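PDB 4Q63: PilZ domain-containing protein from Legionella pneumophila subsp. pneumophila, which is of unknown function but may bind the bacterial second messenger cyclic di-GMP. Local coordinates for residues Leu12-Glu17 and Ile27-Ile32; Ala20-Asn25 and Gly50-Gln55; Ala37-Gln42 and Asn73-His78; Thr44-Glu49 and Leu63-Ile68. All blocks are in the same frame, centred on the assembly; numbering follows the deposited sequence. Where two conformers were deposited one is given.

From the N terminus, strand 25-33 comes back to pair with the short strand 12-13 in interaction 1, closing a loop that holds strand 18-22. That strand then pairs with strand 49-56 in interaction 2, so these two contacts cross along the chain. Interaction 3 opens after interaction 1 has closed; it joins strand 36-40 to strand 74-79, crossing interaction 2 and enclosing interaction 4, in which 44-49 leads into strand 49-56 and lies against strand 59-71. Interactions 2 and 4 cross as well. All four reach one curled antiparallel sheet, and interactions 1 and 4 sit on opposite sides of the chain's centre, their own centres about 17 Å apart.

Interaction 1 (Leu12-Glu17 and Ile27-Ile32); sequences LKNHGE and IEIVEI
Leu12 and Ile32 exchange a pair of backbone hydrogen bonds where the short strand 12-13 joins strand 25-33 at the edge of the antiparallel PilZ-like barrel. Leu12 N reaches Ile32 O at 2.7 Å, and Ile32 N returns to Leu12 O at 2.9 Å. One step on, Lys13 and Glu31 form a non-hydrogen-bonded pair, and a third, weak bond from Asn14 N to Val30 O marks where the pairing fades. Glu31 and Val30 together face Val38 of strand 36-40, a classic beta bulge.

The charged contact lies on the outer face. The Lys13 chain is bent at chi2 and chi3, which carries CD over Val30 O and brings NZ to Glu31 OE2 at 3.2 Å, a salt bridge entered from above the carboxylate plane.

Apolar packing is slight between the two segments: Leu12 CB and Ile32 CG2 stand 4.4 Å apart. Both side chains turn inward to helix 82-100, Leu12 onto Arg99 and Ile32 onto Leu92.

Asn14 works with both ends of its amide. OD1 accepts from Gly16 N at 2.7 Å, an Asx turn where the chain leaves strand 12-13 for strand 18-22. ND2 hydrogen-bonds Ile18 O. With CG anti to the backbone N (chi1 -172°), ND2 also faces strand 25-33 and donates to Ile29 O at 3.1 Å, with that oxygen only 2° out of the amide plane.

Interaction 2 (Ala20-Asn25 and Gly50-Gln55); sequences ASLDNN and GVLKLQ
Ser21 and Lys53 hold the two strands together with a reciprocal pair of backbone hydrogen bonds, Ser21 N to Lys53 O and Lys53 N to Ser21 O, both 3.0 Å. The second is the straighter, at 169° about the hydrogen. Lys53 O, already taken by Ser21 N, also receives the CA-H of Ala20.

Toward the hairpin, a water takes over: it accepts from Asp23 N and donates to Val51 O at 2.7 Å, bridging the strands where the type I' turn from Leu22 to Asn25 leaves the sheet.

On the outer face Ser21 OG lies 3.6 Å from Lys53 CB, beside the aliphatic part of the lysine. The inner face is apolar. Ala20 CB touches both Leu52 CD1 and Leu54 CD1, 3.9 and 3.8 Å away, and Leu22 CD2 meets Leu52 CD1 at 3.7 Å. In Leu52, chi1 (178°) together with chi2 (63°) turns CD1 toward Ser21 O and Leu22 CD2. Ile27 and Ile29 cover Ala20 from the next strand.

The contact is thus two-sided: leucines and alanine close the barrel interior, while serine and lysine form the more polar outer surface.

Interaction 3 (Ala37-Gln42 and Asn73-His78); sequences AVVVKQ and NNIVLH
Val39 and Ile75 form the middle hydrogen-bonded pair of strands 36-40 and 74-79: Val39 N gives to Ile75 O at 2.9 Å and Ile75 N to Val39 O at 2.7 Å. Ala37 and Leu77 repeat the exchange. Leu77 N meets Ala37 O at 2.8 Å, but the return bond from Ala37 N comes from 36° above the plane of the Leu77 carbonyl. Past the strand end, Lys41 N donates to Asn73 O at 2.7 Å, close to linear at 173°.

Several acceptors also take a CA-H: Ala37 O from Val76, Ile75 O from Val38, Val39 O from Asn74 and Asn73 O from Val40. The intervening amides and carbonyls point to the next strands: Val38 to Val30 and Glu31 and Val40 to Glu28 in strand 25-33, Val76 to Ile68 and Arg69 in strand 59-71. Gln42 NE2 hydrogen-bonds Ser26 O, and His78 ND1 hydrogen-bonds Glu66 OE2.

On the inner face Val39 is split between two partners. Its CG2 packs on Ile75 CB at 3.7 Å, and CG1 meets Leu77 CD1, the two side chains crossing at about a right angle. Ile75 CG1 is anti to the carbonyl carbon (chi1 -56°), and CD1 ends against Lys41 CB at 3.7 Å. Outside, Val38 CG1 rests on Asn74 CB.

Antiparallel pairing on both edges, with one face lined by Ala37, Val39, Ile75 and Leu77, typifies a wall of a PilZ-like beta-barrel.

Interaction 4 (Thr44-Glu49 and Leu63-Ile68); sequences TDIPKE and LCYEVI. With CD (cadmium ion), chain F; CD (cadmium ion), chain C.
Two hydrogen bonds fasten Pro47 and Lys48 to strand 59-71. The Tyr65 hydroxyl donates to Pro47 O at 2.9 Å, tilted 32° from the carbonyl plane, and Val67 N donates to Lys48 O at 2.8 Å. Lys48 O also receives the CA-H of Glu66, and Tyr65 O that of Glu49, closing a single antiparallel, non-hydrogen-bonded pair, Glu49 with Glu66.

The aromatic ring carries much of the packing. Its CG sits between the backbone N and the carbonyl carbon (chi1 75°), which swings the ring in under 44-49: Glu49 C lies over one face, while Pro47 O stands at the edge near the ring plane. Leu22 and Leu52 touch Tyr65 from the side of the ring away from Glu49, in the barrel interior.

This is the connection between strands 36-40 and 49-56 of the PilZ-like barrel, its backbone drawing alongside strand 59-71 only at its end, where Lys48 and Glu49 come level with Val67 and Glu66.

Val67 is gripped by aliphatic groups. Ile46 CD1 touches its CG2 at 3.9 Å, and Lys48, curled at chi2, chi3 and chi4, brings CE to Val67 CB at 3.6 Å across the side chain.

The acidic pair lies side by side, pointing the same way, with Glu49 CG 3.9 Å from Glu66 CB. Each carboxylate has its own cadmium ion, which probably offsets their like charges. Glu49 binds one through OE1, a long 2.7 Å. Glu66, whose OE2 also has His78 as a partner, is bidentate, OE1 at 2.6 Å from the other cadmium, which also carries a water.

Interaction 1 (Leu12-Glu17 and Ile27-Ile32)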
loop_
_atom_site.group_PDB
_atom_site.type_symbol
_atom_site.label_atom_id
_atom_site.label_comp_id
_atom_site.label_asym_id
_atom_site.label_seq_id
_atom_site.Cartn_x
_atom_site.Cartn_y
_atom_site.Cartn_z
ATOM N N LEU A 12 -6.143 4.704 -5.771
ATOM C CA LEU A 12 -6.802 3.581 -6.427
ATOM C C LEU A 12 -7.445 2.646 -5.410
ATOM O O LEU A 12 -6.824 2.263 -4.417
ATOM C CB LEU A 12 -5.810 2.799 -7.287
ATOM C CG LEU A 12 -5.453 3.337 -8.676
ATOM C CD1 LEU A 12 -4.578 2.328 -9.423
ATOM C CD2 LEU A 12 -6.706 3.657 -9.479
ATOM N N LYS A 13 -8.694 2.286 -5.658
ATOM C CA LYS A 13 -9.381 1.292 -4.848
ATOM C C LYS A 13 -8.837 -0.081 -5.237
ATOM O O LYS A 13 -8.510 -0.314 -6.400
ATOM C CB LYS A 13 -10.889 1.368 -5.094
ATOM C CG LYS A 13 -11.727 0.991 -3.894
ATOM C CD LYS A 13 -11.579 2.019 -2.780
ATOM C CE LYS A 13 -12.443 3.242 -3.049
ATOM N NZ LYS A 13 -12.303 4.269 -1.979
ATOM N N ASN A 14 -8.710 -0.984 -4.271
ATOM C CA ASN A 14 -8.197 -2.320 -4.563
ATOM C C ASN A 14 -9.283 -3.241 -5.118
ATOM O O ASN A 14 -10.294 -3.490 -4.458
ATOM C CB ASN A 14 -7.572 -2.932 -3.309
ATOM C CG ASN A 14 -6.846 -4.231 -3.594
ATOM O OD1 ASN A 14 -6.688 -4.634 -4.747
ATOM N ND2 ASN A 14 -6.395 -4.895 -2.537
ATOM N N HIS A 15 -9.088 -3.727 -6.341
ATOM C CA HIS A 15 -10.025 -4.684 -6.924
ATOM C C HIS A 15 -9.429 -6.086 -6.895
ATOM O O HIS A 15 -9.882 -6.972 -7.617
ATOM C CB HIS A 15 -10.400 -4.293 -8.354
ATOM C CG HIS A 15 -11.249 -3.063 -8.439
ATOM N ND1 HIS A 15 -11.295 -2.264 -9.561
ATOM C CD2 HIS A 15 -12.085 -2.494 -7.538
ATOM C CE1 HIS A 15 -12.121 -1.256 -9.349
ATOM N NE2 HIS A 15 -12.612 -1.370 -8.129
ATOM N N GLY A 16 -8.404 -6.271 -6.067
ATOM C CA GLY A 16 -7.771 -7.568 -5.900
ATOM C C GLY A 16 -6.526 -7.782 -6.738
ATOM O O GLY A 16 -6.017 -8.900 -6.832
ATOM N N GLU A 17 -6.030 -6.724 -7.368
ATOM C CA GLU A 17 -4.749 -6.837 -8.041
ATOM C C GLU A 17 -3.654 -6.596 -7.009
ATOM O O GLU A 17 -2.482 -6.852 -7.267
ATOM C CB GLU A 17 -4.608 -5.820 -9.177
ATOM C CG GLU A 17 -5.811 -5.707 -10.088
ATOM C CD GLU A 17 -6.735 -4.559 -9.676
ATOM O OE1 GLU A 17 -7.055 -4.454 -8.477
ATOM O OE2 GLU A 17 -7.124 -3.763 -10.554
ATOM N N ILE A 27 -1.869 -8.450 5.014
ATOM C CA ILE A 27 -2.780 -7.440 5.503
ATOM C C ILE A 27 -3.746 -6.993 4.410
ATOM O O ILE A 27 -3.415 -7.004 3.223
ATOM C CB ILE A 27 -2.014 -6.228 6.054
ATOM C CG1 ILE A 27 -1.037 -5.701 5.011
ATOM C CG2 ILE A 27 -1.244 -6.611 7.307
ATOM C CD1 ILE A 27 -1.165 -4.224 4.786
ATOM N N GLU A 28 -4.944 -6.591 4.820
ATOM C CA GLU A 28 -5.964 -6.151 3.879
ATOM C C GLU A 28 -5.731 -4.696 3.492
ATOM O O GLU A 28 -5.758 -3.808 4.349
ATOM C CB GLU A 28 -7.345 -6.317 4.509
ATOM C CG GLU A 28 -8.492 -6.313 3.531
ATOM C CD GLU A 28 -9.820 -6.556 4.227
ATOM O OE1 GLU A 28 -10.816 -6.825 3.528
ATOM O OE2 GLU A 28 -9.861 -6.492 5.480
ATOM N N ILE A 29 -5.483 -4.464 2.203
ATOM C CA ILE A 29 -5.354 -3.113 1.655
ATOM C C ILE A 29 -6.646 -2.700 0.964
ATOM O O ILE A 29 -7.164 -3.428 0.111
ATOM C CB ILE A 29 -4.206 -3.004 0.624
ATOM C CG1 ILE A 29 -2.851 -2.941 1.334
ATOM C CG2 ILE A 29 -4.408 -1.777 -0.262
ATOM C CD1 ILE A 29 -1.881 -1.943 0.733
ATOM N N VAL A 30 -7.131 -1.555 1.259
ATOM C CA VAL A 30 -8.387 -1.167 0.605
ATOM C C VAL A 30 -8.248 0.035 -0.320
ATOM O O VAL A 30 -9.095 0.254 -1.173
ATOM C CB VAL A 30 -9.538 -0.913 1.612
ATOM C CG1 VAL A 30 -10.024 -2.227 2.222
ATOM C CG2 VAL A 30 -9.114 0.080 2.688
ATOM N N GLU A 31 -7.188 0.818 -0.151
ATOM C CA GLU A 31 -6.933 1.919 -1.071
ATOM C C GLU A 31 -5.447 2.208 -1.084
ATOM O O GLU A 31 -4.772 2.007 -0.084
ATOM C CB GLU A 31 -7.685 3.173 -0.625
ATOM C CG GLU A 31 -7.722 4.280 -1.664
ATOM C CD GLU A 31 -8.596 5.450 -1.228
ATOM O OE1 GLU A 31 -8.386 5.957 -0.109
ATOM O OE2 GLU A 31 -9.492 5.855 -1.999
ATOM N N ILE A 32 -4.935 2.676 -2.214
ATOM C CA ILE A 32 -3.501 2.929 -2.315
ATOM C C ILE A 32 -3.199 4.090 -3.250
ATOM O O ILE A 32 -3.892 4.306 -4.244
ATOM C CB ILE A 32 -2.740 1.654 -2.739
ATOM C CG1 ILE A 32 -1.225 1.822 -2.539
ATOM C CG2 ILE A 32 -3.087 1.261 -4.177
ATOM C CD1 ILE A 32 -0.481 0.513 -2.596
#

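Interaction 2 (Ala20-Asn25 and Gly50-Gln55)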
loop_
_atom_site.group_PDB
_atom_site.type_symbol
_atom_site.label_atom_id
_atom_site.label_comp_id
_atom_site.label_asym_id
_atom_site.label_seq_id
_atom_site.Cartn_x
_atom_site.Cartn_y
_atom_site.Cartn_z
ATOM N N ALA A 20 -0.688 -7.244 0.009
ATOM C CA ALA A 20 0.329 -6.659 0.848
ATOM C C ALA A 20 0.577 -7.574 2.033
ATOM O O ALA A 20 -0.295 -8.348 2.431
ATOM C CB ALA A 20 -0.109 -5.273 1.315
ATOM N N SER A 21 1.769 -7.477 2.601
ATOM C CA SER A 21 2.084 -8.221 3.807
ATOM C C SER A 21 3.069 -7.437 4.661
ATOM O O SER A 21 3.864 -6.661 4.142
ATOM C CB SER A 21 2.677 -9.596 3.452
ATOM O OG SER A 21 3.963 -9.438 2.901
ATOM N N LEU A 22 2.997 -7.640 5.974
ATOM C CA LEU A 22 3.961 -7.067 6.910
ATOM C C LEU A 22 4.676 -8.180 7.657
ATOM O O LEU A 22 4.025 -8.988 8.317
ATOM C CB LEU A 22 3.244 -6.205 7.938
ATOM C CG LEU A 22 2.646 -4.868 7.514
ATOM C CD1 LEU A 22 1.833 -4.298 8.651
ATOM C CD2 LEU A 22 3.747 -3.914 7.150
ATOM N N ASP A 23 6.004 -8.199 7.581
ATOM C CA ASP A 23 6.805 -9.265 8.188
ATOM C C ASP A 23 6.235 -10.637 7.830
ATOM O O ASP A 23 5.991 -11.474 8.702
ATOM C CB ASP A 23 6.897 -9.105 9.712
ATOM C CG ASP A 23 7.651 -7.849 10.128
ATOM O OD1 ASP A 23 8.877 -7.782 9.888
ATOM O OD2 ASP A 23 7.015 -6.939 10.712
ATOM N N ASN A 24 5.996 -10.831 6.535
ATOM C CA ASN A 24 5.444 -12.071 5.998
ATOM C C ASN A 24 4.053 -12.428 6.527
ATOM O O ASN A 24 3.623 -13.579 6.436
ATOM C CB ASN A 24 6.415 -13.238 6.197
ATOM C CG ASN A 24 6.380 -14.218 5.046
ATOM O OD1 ASN A 24 6.182 -13.827 3.894
ATOM N ND2 ASN A 24 6.564 -15.500 5.348
ATOM N N ASN A 25 3.358 -11.436 7.077
ATOM C CA ASN A 25 1.961 -11.599 7.476
ATOM C C ASN A 25 1.063 -10.711 6.617
ATOM O O ASN A 25 1.296 -9.509 6.503
ATOM C CB ASN A 25 1.782 -11.279 8.958
ATOM C CG ASN A 25 2.550 -12.233 9.854
ATOM O OD1 ASN A 25 1.981 -13.174 10.408
ATOM N ND2 ASN A 25 3.851 -11.999 9.991
ATOM N N GLY A 50 7.753 0.776 9.685
ATOM C CA GLY A 50 8.326 -0.475 9.233
ATOM C C GLY A 50 8.452 -0.585 7.725
ATOM O O GLY A 50 8.600 0.419 7.020
ATOM N N VAL A 51 8.388 -1.818 7.239
ATOM C CA VAL A 51 8.507 -2.116 5.816
ATOM C C VAL A 51 7.280 -2.884 5.389
ATOM O O VAL A 51 6.929 -3.884 6.010
ATOM C CB VAL A 51 9.716 -3.044 5.519
ATOM C CG1 VAL A 51 9.699 -3.474 4.038
ATOM C CG2 VAL A 51 11.027 -2.375 5.869
ATOM N N LEU A 52 6.628 -2.419 4.330
ATOM C CA LEU A 52 5.475 -3.116 3.767
ATOM C C LEU A 52 5.896 -3.789 2.456
ATOM O O LEU A 52 6.598 -3.175 1.645
ATOM C CB LEU A 52 4.373 -2.107 3.487
ATOM C CG LEU A 52 3.076 -2.588 2.839
ATOM C CD1 LEU A 52 2.371 -3.587 3.752
ATOM C CD2 LEU A 52 2.160 -1.390 2.565
ATOM N N LYS A 53 5.486 -5.039 2.259
ATOM C CA LYS A 53 5.750 -5.720 1.006
ATOM C C LYS A 53 4.495 -5.652 0.140
ATOM O O LYS A 53 3.415 -6.052 0.567
ATOM C CB LYS A 53 6.159 -7.173 1.247
ATOM C CG LYS A 53 6.604 -7.908 -0.020
ATOM C CD LYS A 53 7.231 -9.263 0.326
ATOM C CE LYS A 53 6.458 -10.417 -0.300
ATOM N NZ LYS A 53 7.048 -11.742 0.066
ATOM N N LEU A 54 4.648 -5.158 -1.080
ATOM C CA LEU A 54 3.518 -4.974 -1.983
ATOM C C LEU A 54 3.667 -5.844 -3.208
ATOM O O LEU A 54 4.745 -5.908 -3.820
ATOM C CB LEU A 54 3.472 -3.515 -2.416
ATOM C CG LEU A 54 2.141 -2.801 -2.547
ATOM C CD1 LEU A 54 1.399 -2.831 -1.224
ATOM C CD2 LEU A 54 2.437 -1.389 -2.991
ATOM N N GLN A 55 2.588 -6.536 -3.563
ATOM C CA GLN A 55 2.545 -7.284 -4.802
ATOM C C GLN A 55 1.374 -6.852 -5.674
ATOM O O GLN A 55 0.200 -6.844 -5.244
ATOM C CB GLN A 55 2.488 -8.788 -4.546
ATOM C CG GLN A 55 2.497 -9.597 -5.841
ATOM C CD GLN A 55 2.804 -11.062 -5.613
ATOM O OE1 GLN A 55 3.075 -11.810 -6.557
ATOM N NE2 GLN A 55 2.767 -11.482 -4.351
HETATM O O HOH W 1 7.412 -6.539 5.508
#

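Interaction 3 (Ala37-Gln42 and Asn73-His78)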
loop_
_atom_site.group_PDB
_atom_site.type_symbol
_atom_site.label_atom_id
_atom_site.label_comp_id
_atom_site.label_asym_id
_atom_site.label_seq_id
_atom_site.Cartn_x
_atom_site.Cartn_y
_atom_site.Cartn_z
ATOM N N ALA A 37 -1.383 4.413 1.808
ATOM C CA ALA A 37 -2.398 3.379 1.688
ATOM C C ALA A 37 -3.339 3.405 2.893
ATOM O O ALA A 37 -2.978 3.895 3.963
ATOM C CB ALA A 37 -1.733 2.010 1.609
ATOM N N VAL A 38 -4.523 2.840 2.701
ATOM C CA VAL A 38 -5.459 2.562 3.786
ATOM C C VAL A 38 -5.542 1.051 3.980
ATOM O O VAL A 38 -5.865 0.323 3.043
ATOM C CB VAL A 38 -6.821 3.096 3.418
ATOM C CG1 VAL A 38 -7.846 2.862 4.589
ATOM C CG2 VAL A 38 -6.691 4.582 3.066
ATOM N N VAL A 39 -5.177 0.583 5.172
ATOM C CA VAL A 39 -5.224 -0.840 5.500
ATOM C C VAL A 39 -6.170 -1.111 6.687
ATOM O O VAL A 39 -6.498 -0.200 7.459
ATOM C CB VAL A 39 -3.828 -1.400 5.816
ATOM C CG1 VAL A 39 -2.879 -1.167 4.624
ATOM C CG2 VAL A 39 -3.253 -0.761 7.079
ATOM N N VAL A 40 -6.602 -2.359 6.828
ATOM C CA VAL A 40 -7.510 -2.718 7.910
ATOM C C VAL A 40 -6.763 -3.265 9.121
ATOM O O VAL A 40 -5.901 -4.132 8.987
ATOM C CB VAL A 40 -8.526 -3.754 7.443
ATOM C CG1 VAL A 40 -9.652 -3.932 8.506
ATOM C CG2 VAL A 40 -9.106 -3.326 6.098
ATOM N N LYS A 41 -7.111 -2.763 10.306
ATOM C CA LYS A 41 -6.479 -3.196 11.549
ATOM C C LYS A 41 -6.760 -4.669 11.861
ATOM O O LYS A 41 -7.883 -5.142 11.691
ATOM C CB LYS A 41 -6.945 -2.304 12.708
ATOM C CG LYS A 41 -6.550 -2.784 14.097
ATOM C CD LYS A 41 -7.070 -1.831 15.165
ATOM C CE LYS A 41 -6.490 -2.157 16.532
ATOM N NZ LYS A 41 -6.767 -1.085 17.530
ATOM N N GLN A 42 -5.738 -5.388 12.316
ATOM C CA GLN A 42 -5.911 -6.776 12.748
ATOM C C GLN A 42 -5.589 -6.956 14.229
ATOM O O GLN A 42 -5.356 -5.978 14.943
ATOM C CB GLN A 42 -5.051 -7.714 11.907
ATOM C CG GLN A 42 -5.508 -7.825 10.474
ATOM C CD GLN A 42 -4.400 -8.277 9.551
ATOM O OE1 GLN A 42 -3.217 -8.096 9.845
ATOM N NE2 GLN A 42 -4.777 -8.868 8.425
ATOM N N ASN A 73 -11.515 1.096 12.386
ATOM C CA ASN A 73 -10.745 -0.114 12.090
ATOM C C ASN A 73 -9.756 0.002 10.920
ATOM O O ASN A 73 -9.069 -0.965 10.591
ATOM C CB ASN A 73 -11.669 -1.329 11.907
ATOM C CG ASN A 73 -11.862 -2.110 13.202
ATOM O OD1 ASN A 73 -10.898 -2.376 13.927
ATOM N ND2 ASN A 73 -13.105 -2.475 13.498
ATOM N N ASN A 74 -9.679 1.186 10.308
ATOM C CA ASN A 74 -8.691 1.447 9.265
ATOM C C ASN A 74 -7.482 2.213 9.784
ATOM O O ASN A 74 -7.559 3.007 10.726
ATOM C CB ASN A 74 -9.293 2.205 8.077
ATOM C CG ASN A 74 -10.323 1.387 7.323
ATOM O OD1 ASN A 74 -10.331 0.160 7.395
ATOM N ND2 ASN A 74 -11.203 2.067 6.595
ATOM N N ILE A 75 -6.362 1.954 9.141
ATOM C CA ILE A 75 -5.099 2.552 9.492
ATOM C C ILE A 75 -4.629 3.236 8.231
ATOM O O ILE A 75 -4.664 2.639 7.151
ATOM C CB ILE A 75 -4.120 1.438 9.917
ATOM C CG1 ILE A 75 -4.739 0.622 11.068
ATOM C CG2 ILE A 75 -2.801 2.009 10.334
ATOM C CD1 ILE A 75 -3.903 -0.566 11.502
ATOM N N VAL A 76 -4.213 4.492 8.334
ATOM C CA VAL A 76 -3.638 5.167 7.163
ATOM C C VAL A 76 -2.100 5.137 7.212
ATOM O O VAL A 76 -1.498 5.609 8.181
ATOM C CB VAL A 76 -4.123 6.639 7.067
ATOM C CG1 VAL A 76 -3.512 7.334 5.852
ATOM C CG2 VAL A 76 -5.652 6.710 7.038
ATOM N N LEU A 77 -1.478 4.589 6.169
ATOM C CA LEU A 77 -0.020 4.527 6.076
ATOM C C LEU A 77 0.503 5.603 5.150
ATOM O O LEU A 77 -0.133 5.965 4.166
ATOM C CB LEU A 77 0.447 3.169 5.540
ATOM C CG LEU A 77 -0.129 1.908 6.169
ATOM C CD1 LEU A 77 0.533 0.671 5.520
ATOM C CD2 LEU A 77 0.050 1.903 7.697
ATOM N N HIS A 78 1.663 6.129 5.495
ATOM C CA HIS A 78 2.380 7.085 4.670
ATOM C C HIS A 78 3.696 6.416 4.214
ATOM O O HIS A 78 4.451 5.944 5.066
ATOM C CB HIS A 78 2.708 8.242 5.570
ATOM C CG HIS A 78 3.639 9.245 4.982
ATOM N ND1 HIS A 78 4.620 9.864 5.725
ATOM C CD2 HIS A 78 3.708 9.771 3.740
ATOM C CE1 HIS A 78 5.272 10.716 4.956
ATOM N NE2 HIS A 78 4.730 10.680 3.753
#

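Interaction 4 (Thr44-Glu49 and Leu63-Ile68)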
loop_
_atom_site.group_PDB
_atom_site.type_symbol
_atom_site.label_atom_id
_atom_site.label_comp_id
_atom_site.label_asym_id
_atom_site.label_seq_id
_atom_site.Cartn_x
_atom_site.Cartn_y
_atom_site.Cartn_z
ATOM N N THR A 44 -2.926 -8.432 15.693
ATOM C CA THR A 44 -1.564 -7.961 15.882
ATOM C C THR A 44 -1.498 -6.473 15.564
ATOM O O THR A 44 -1.667 -6.074 14.414
ATOM C CB THR A 44 -0.579 -8.703 14.955
ATOM O OG1 THR A 44 -1.004 -10.061 14.785
ATOM C CG2 THR A 44 0.828 -8.677 15.535
ATOM N N ASP A 45 -1.274 -5.657 16.590
ATOM C CA ASP A 45 -1.067 -4.226 16.395
ATOM C C ASP A 45 0.217 -4.010 15.599
ATOM O O ASP A 45 1.312 -4.238 16.110
ATOM C CB ASP A 45 -0.988 -3.503 17.744
ATOM C CG ASP A 45 -2.338 -2.980 18.211
ATOM O OD1 ASP A 45 -3.011 -2.275 17.428
ATOM O OD2 ASP A 45 -2.726 -3.274 19.362
ATOM N N ILE A 46 0.074 -3.580 14.347
ATOM C CA ILE A 46 1.216 -3.402 13.452
ATOM C C ILE A 46 2.161 -2.290 13.918
ATOM O O ILE A 46 1.726 -1.322 14.541
ATOM C CB ILE A 46 0.754 -3.118 12.008
ATOM C CG1 ILE A 46 0.198 -1.702 11.879
ATOM C CG2 ILE A 46 -0.292 -4.137 11.580
ATOM C CD1 ILE A 46 0.096 -1.232 10.445
ATOM N N PRO A 47 3.464 -2.429 13.618
ATOM C CA PRO A 47 4.446 -1.421 14.030
ATOM C C PRO A 47 4.105 -0.039 13.493
ATOM O O PRO A 47 3.617 0.074 12.369
ATOM C CB PRO A 47 5.742 -1.916 13.376
ATOM C CG PRO A 47 5.554 -3.379 13.239
ATOM C CD PRO A 47 4.101 -3.559 12.917
ATOM N N LYS A 48 4.359 0.994 14.291
ATOM C CA LYS A 48 4.133 2.370 13.861
ATOM C C LYS A 48 4.980 2.738 12.647
ATOM O O LYS A 48 4.586 3.578 11.857
ATOM C CB LYS A 48 4.376 3.350 15.013
ATOM C CG LYS A 48 3.284 3.296 16.055
ATOM C CD LYS A 48 1.933 3.520 15.393
ATOM C CE LYS A 48 1.786 4.959 14.927
ATOM N NZ LYS A 48 1.632 5.899 16.066
ATOM N N GLU A 49 6.121 2.075 12.490
ATOM C CA GLU A 49 7.042 2.346 11.384
ATOM C C GLU A 49 7.591 1.002 10.985
ATOM O O GLU A 49 7.866 0.165 11.845
ATOM C CB GLU A 49 8.224 3.218 11.851
ATOM C CG GLU A 49 7.954 4.693 11.970
ATOM C CD GLU A 49 8.953 5.397 12.874
ATOM O OE1 GLU A 49 8.766 6.604 13.122
ATOM O OE2 GLU A 49 9.922 4.753 13.338
ATOM N N LEU A 63 8.292 -1.186 0.653
ATOM C CA LEU A 63 8.129 0.232 0.910
ATOM C C LEU A 63 8.218 0.495 2.405
ATOM O O LEU A 63 7.535 -0.151 3.206
ATOM C CB LEU A 63 6.752 0.709 0.425
ATOM C CG LEU A 63 6.548 0.675 -1.089
ATOM C CD1 LEU A 63 5.145 0.190 -1.388
ATOM C CD2 LEU A 63 6.767 2.070 -1.647
ATOM N N CYS A 64 9.100 1.413 2.771
ATOM C CA CYS A 64 9.113 1.966 4.101
ATOM C C CYS A 64 7.798 2.716 4.329
ATOM O O CYS A 64 7.354 3.486 3.465
ATOM C CB CYS A 64 10.310 2.919 4.207
ATOM S SG CYS A 64 11.863 2.127 4.577
ATOM N N TYR A 65 7.156 2.486 5.472
ATOM C CA TYR A 65 5.904 3.177 5.777
ATOM C C TYR A 65 5.903 3.668 7.221
ATOM O O TYR A 65 6.655 3.172 8.072
ATOM C CB TYR A 65 4.693 2.237 5.615
ATOM C CG TYR A 65 4.593 1.260 6.757
ATOM C CD1 TYR A 65 5.235 0.034 6.697
ATOM C CD2 TYR A 65 3.870 1.570 7.916
ATOM C CE1 TYR A 65 5.157 -0.842 7.745
ATOM C CE2 TYR A 65 3.818 0.715 8.975
ATOM C CZ TYR A 65 4.458 -0.494 8.890
ATOM O OH TYR A 65 4.404 -1.376 9.945
ATOM N N GLU A 66 4.992 4.584 7.520
ATOM C CA GLU A 66 4.670 4.841 8.908
ATOM C C GLU A 66 3.152 5.037 9.012
ATOM O O GLU A 66 2.518 5.518 8.067
ATOM C CB GLU A 66 5.383 6.107 9.360
ATOM C CG GLU A 66 4.970 7.287 8.509
ATOM C CD GLU A 66 5.707 8.545 8.840
ATOM O OE1 GLU A 66 6.567 8.506 9.741
ATOM O OE2 GLU A 66 5.442 9.560 8.175
ATOM N N VAL A 67 2.585 4.652 10.151
ATOM C CA VAL A 67 1.169 4.918 10.448
ATOM C C VAL A 67 1.002 6.393 10.794
ATOM O O VAL A 67 1.711 6.901 11.675
ATOM C CB VAL A 67 0.688 4.048 11.615
ATOM C CG1 VAL A 67 -0.754 4.398 12.014
ATOM C CG2 VAL A 67 0.832 2.553 11.270
ATOM N N ILE A 68 0.098 7.092 10.094
ATOM C CA ILE A 68 -0.112 8.535 10.352
ATOM C C ILE A 68 -1.494 8.863 10.864
ATOM O O ILE A 68 -1.730 9.971 11.376
ATOM C CB ILE A 68 0.167 9.433 9.111
ATOM C CG1 ILE A 68 -0.830 9.125 7.978
ATOM C CG2 ILE A 68 1.615 9.248 8.671
ATOM C CD1 ILE A 68 -1.000 10.232 6.941
HETATM CD CD CD F . 11.095 7.423 12.132
HETATM CD CD CD C . 6.287 11.066 10.054
HETATM O O HOH W 2 6.723 12.491 8.195
#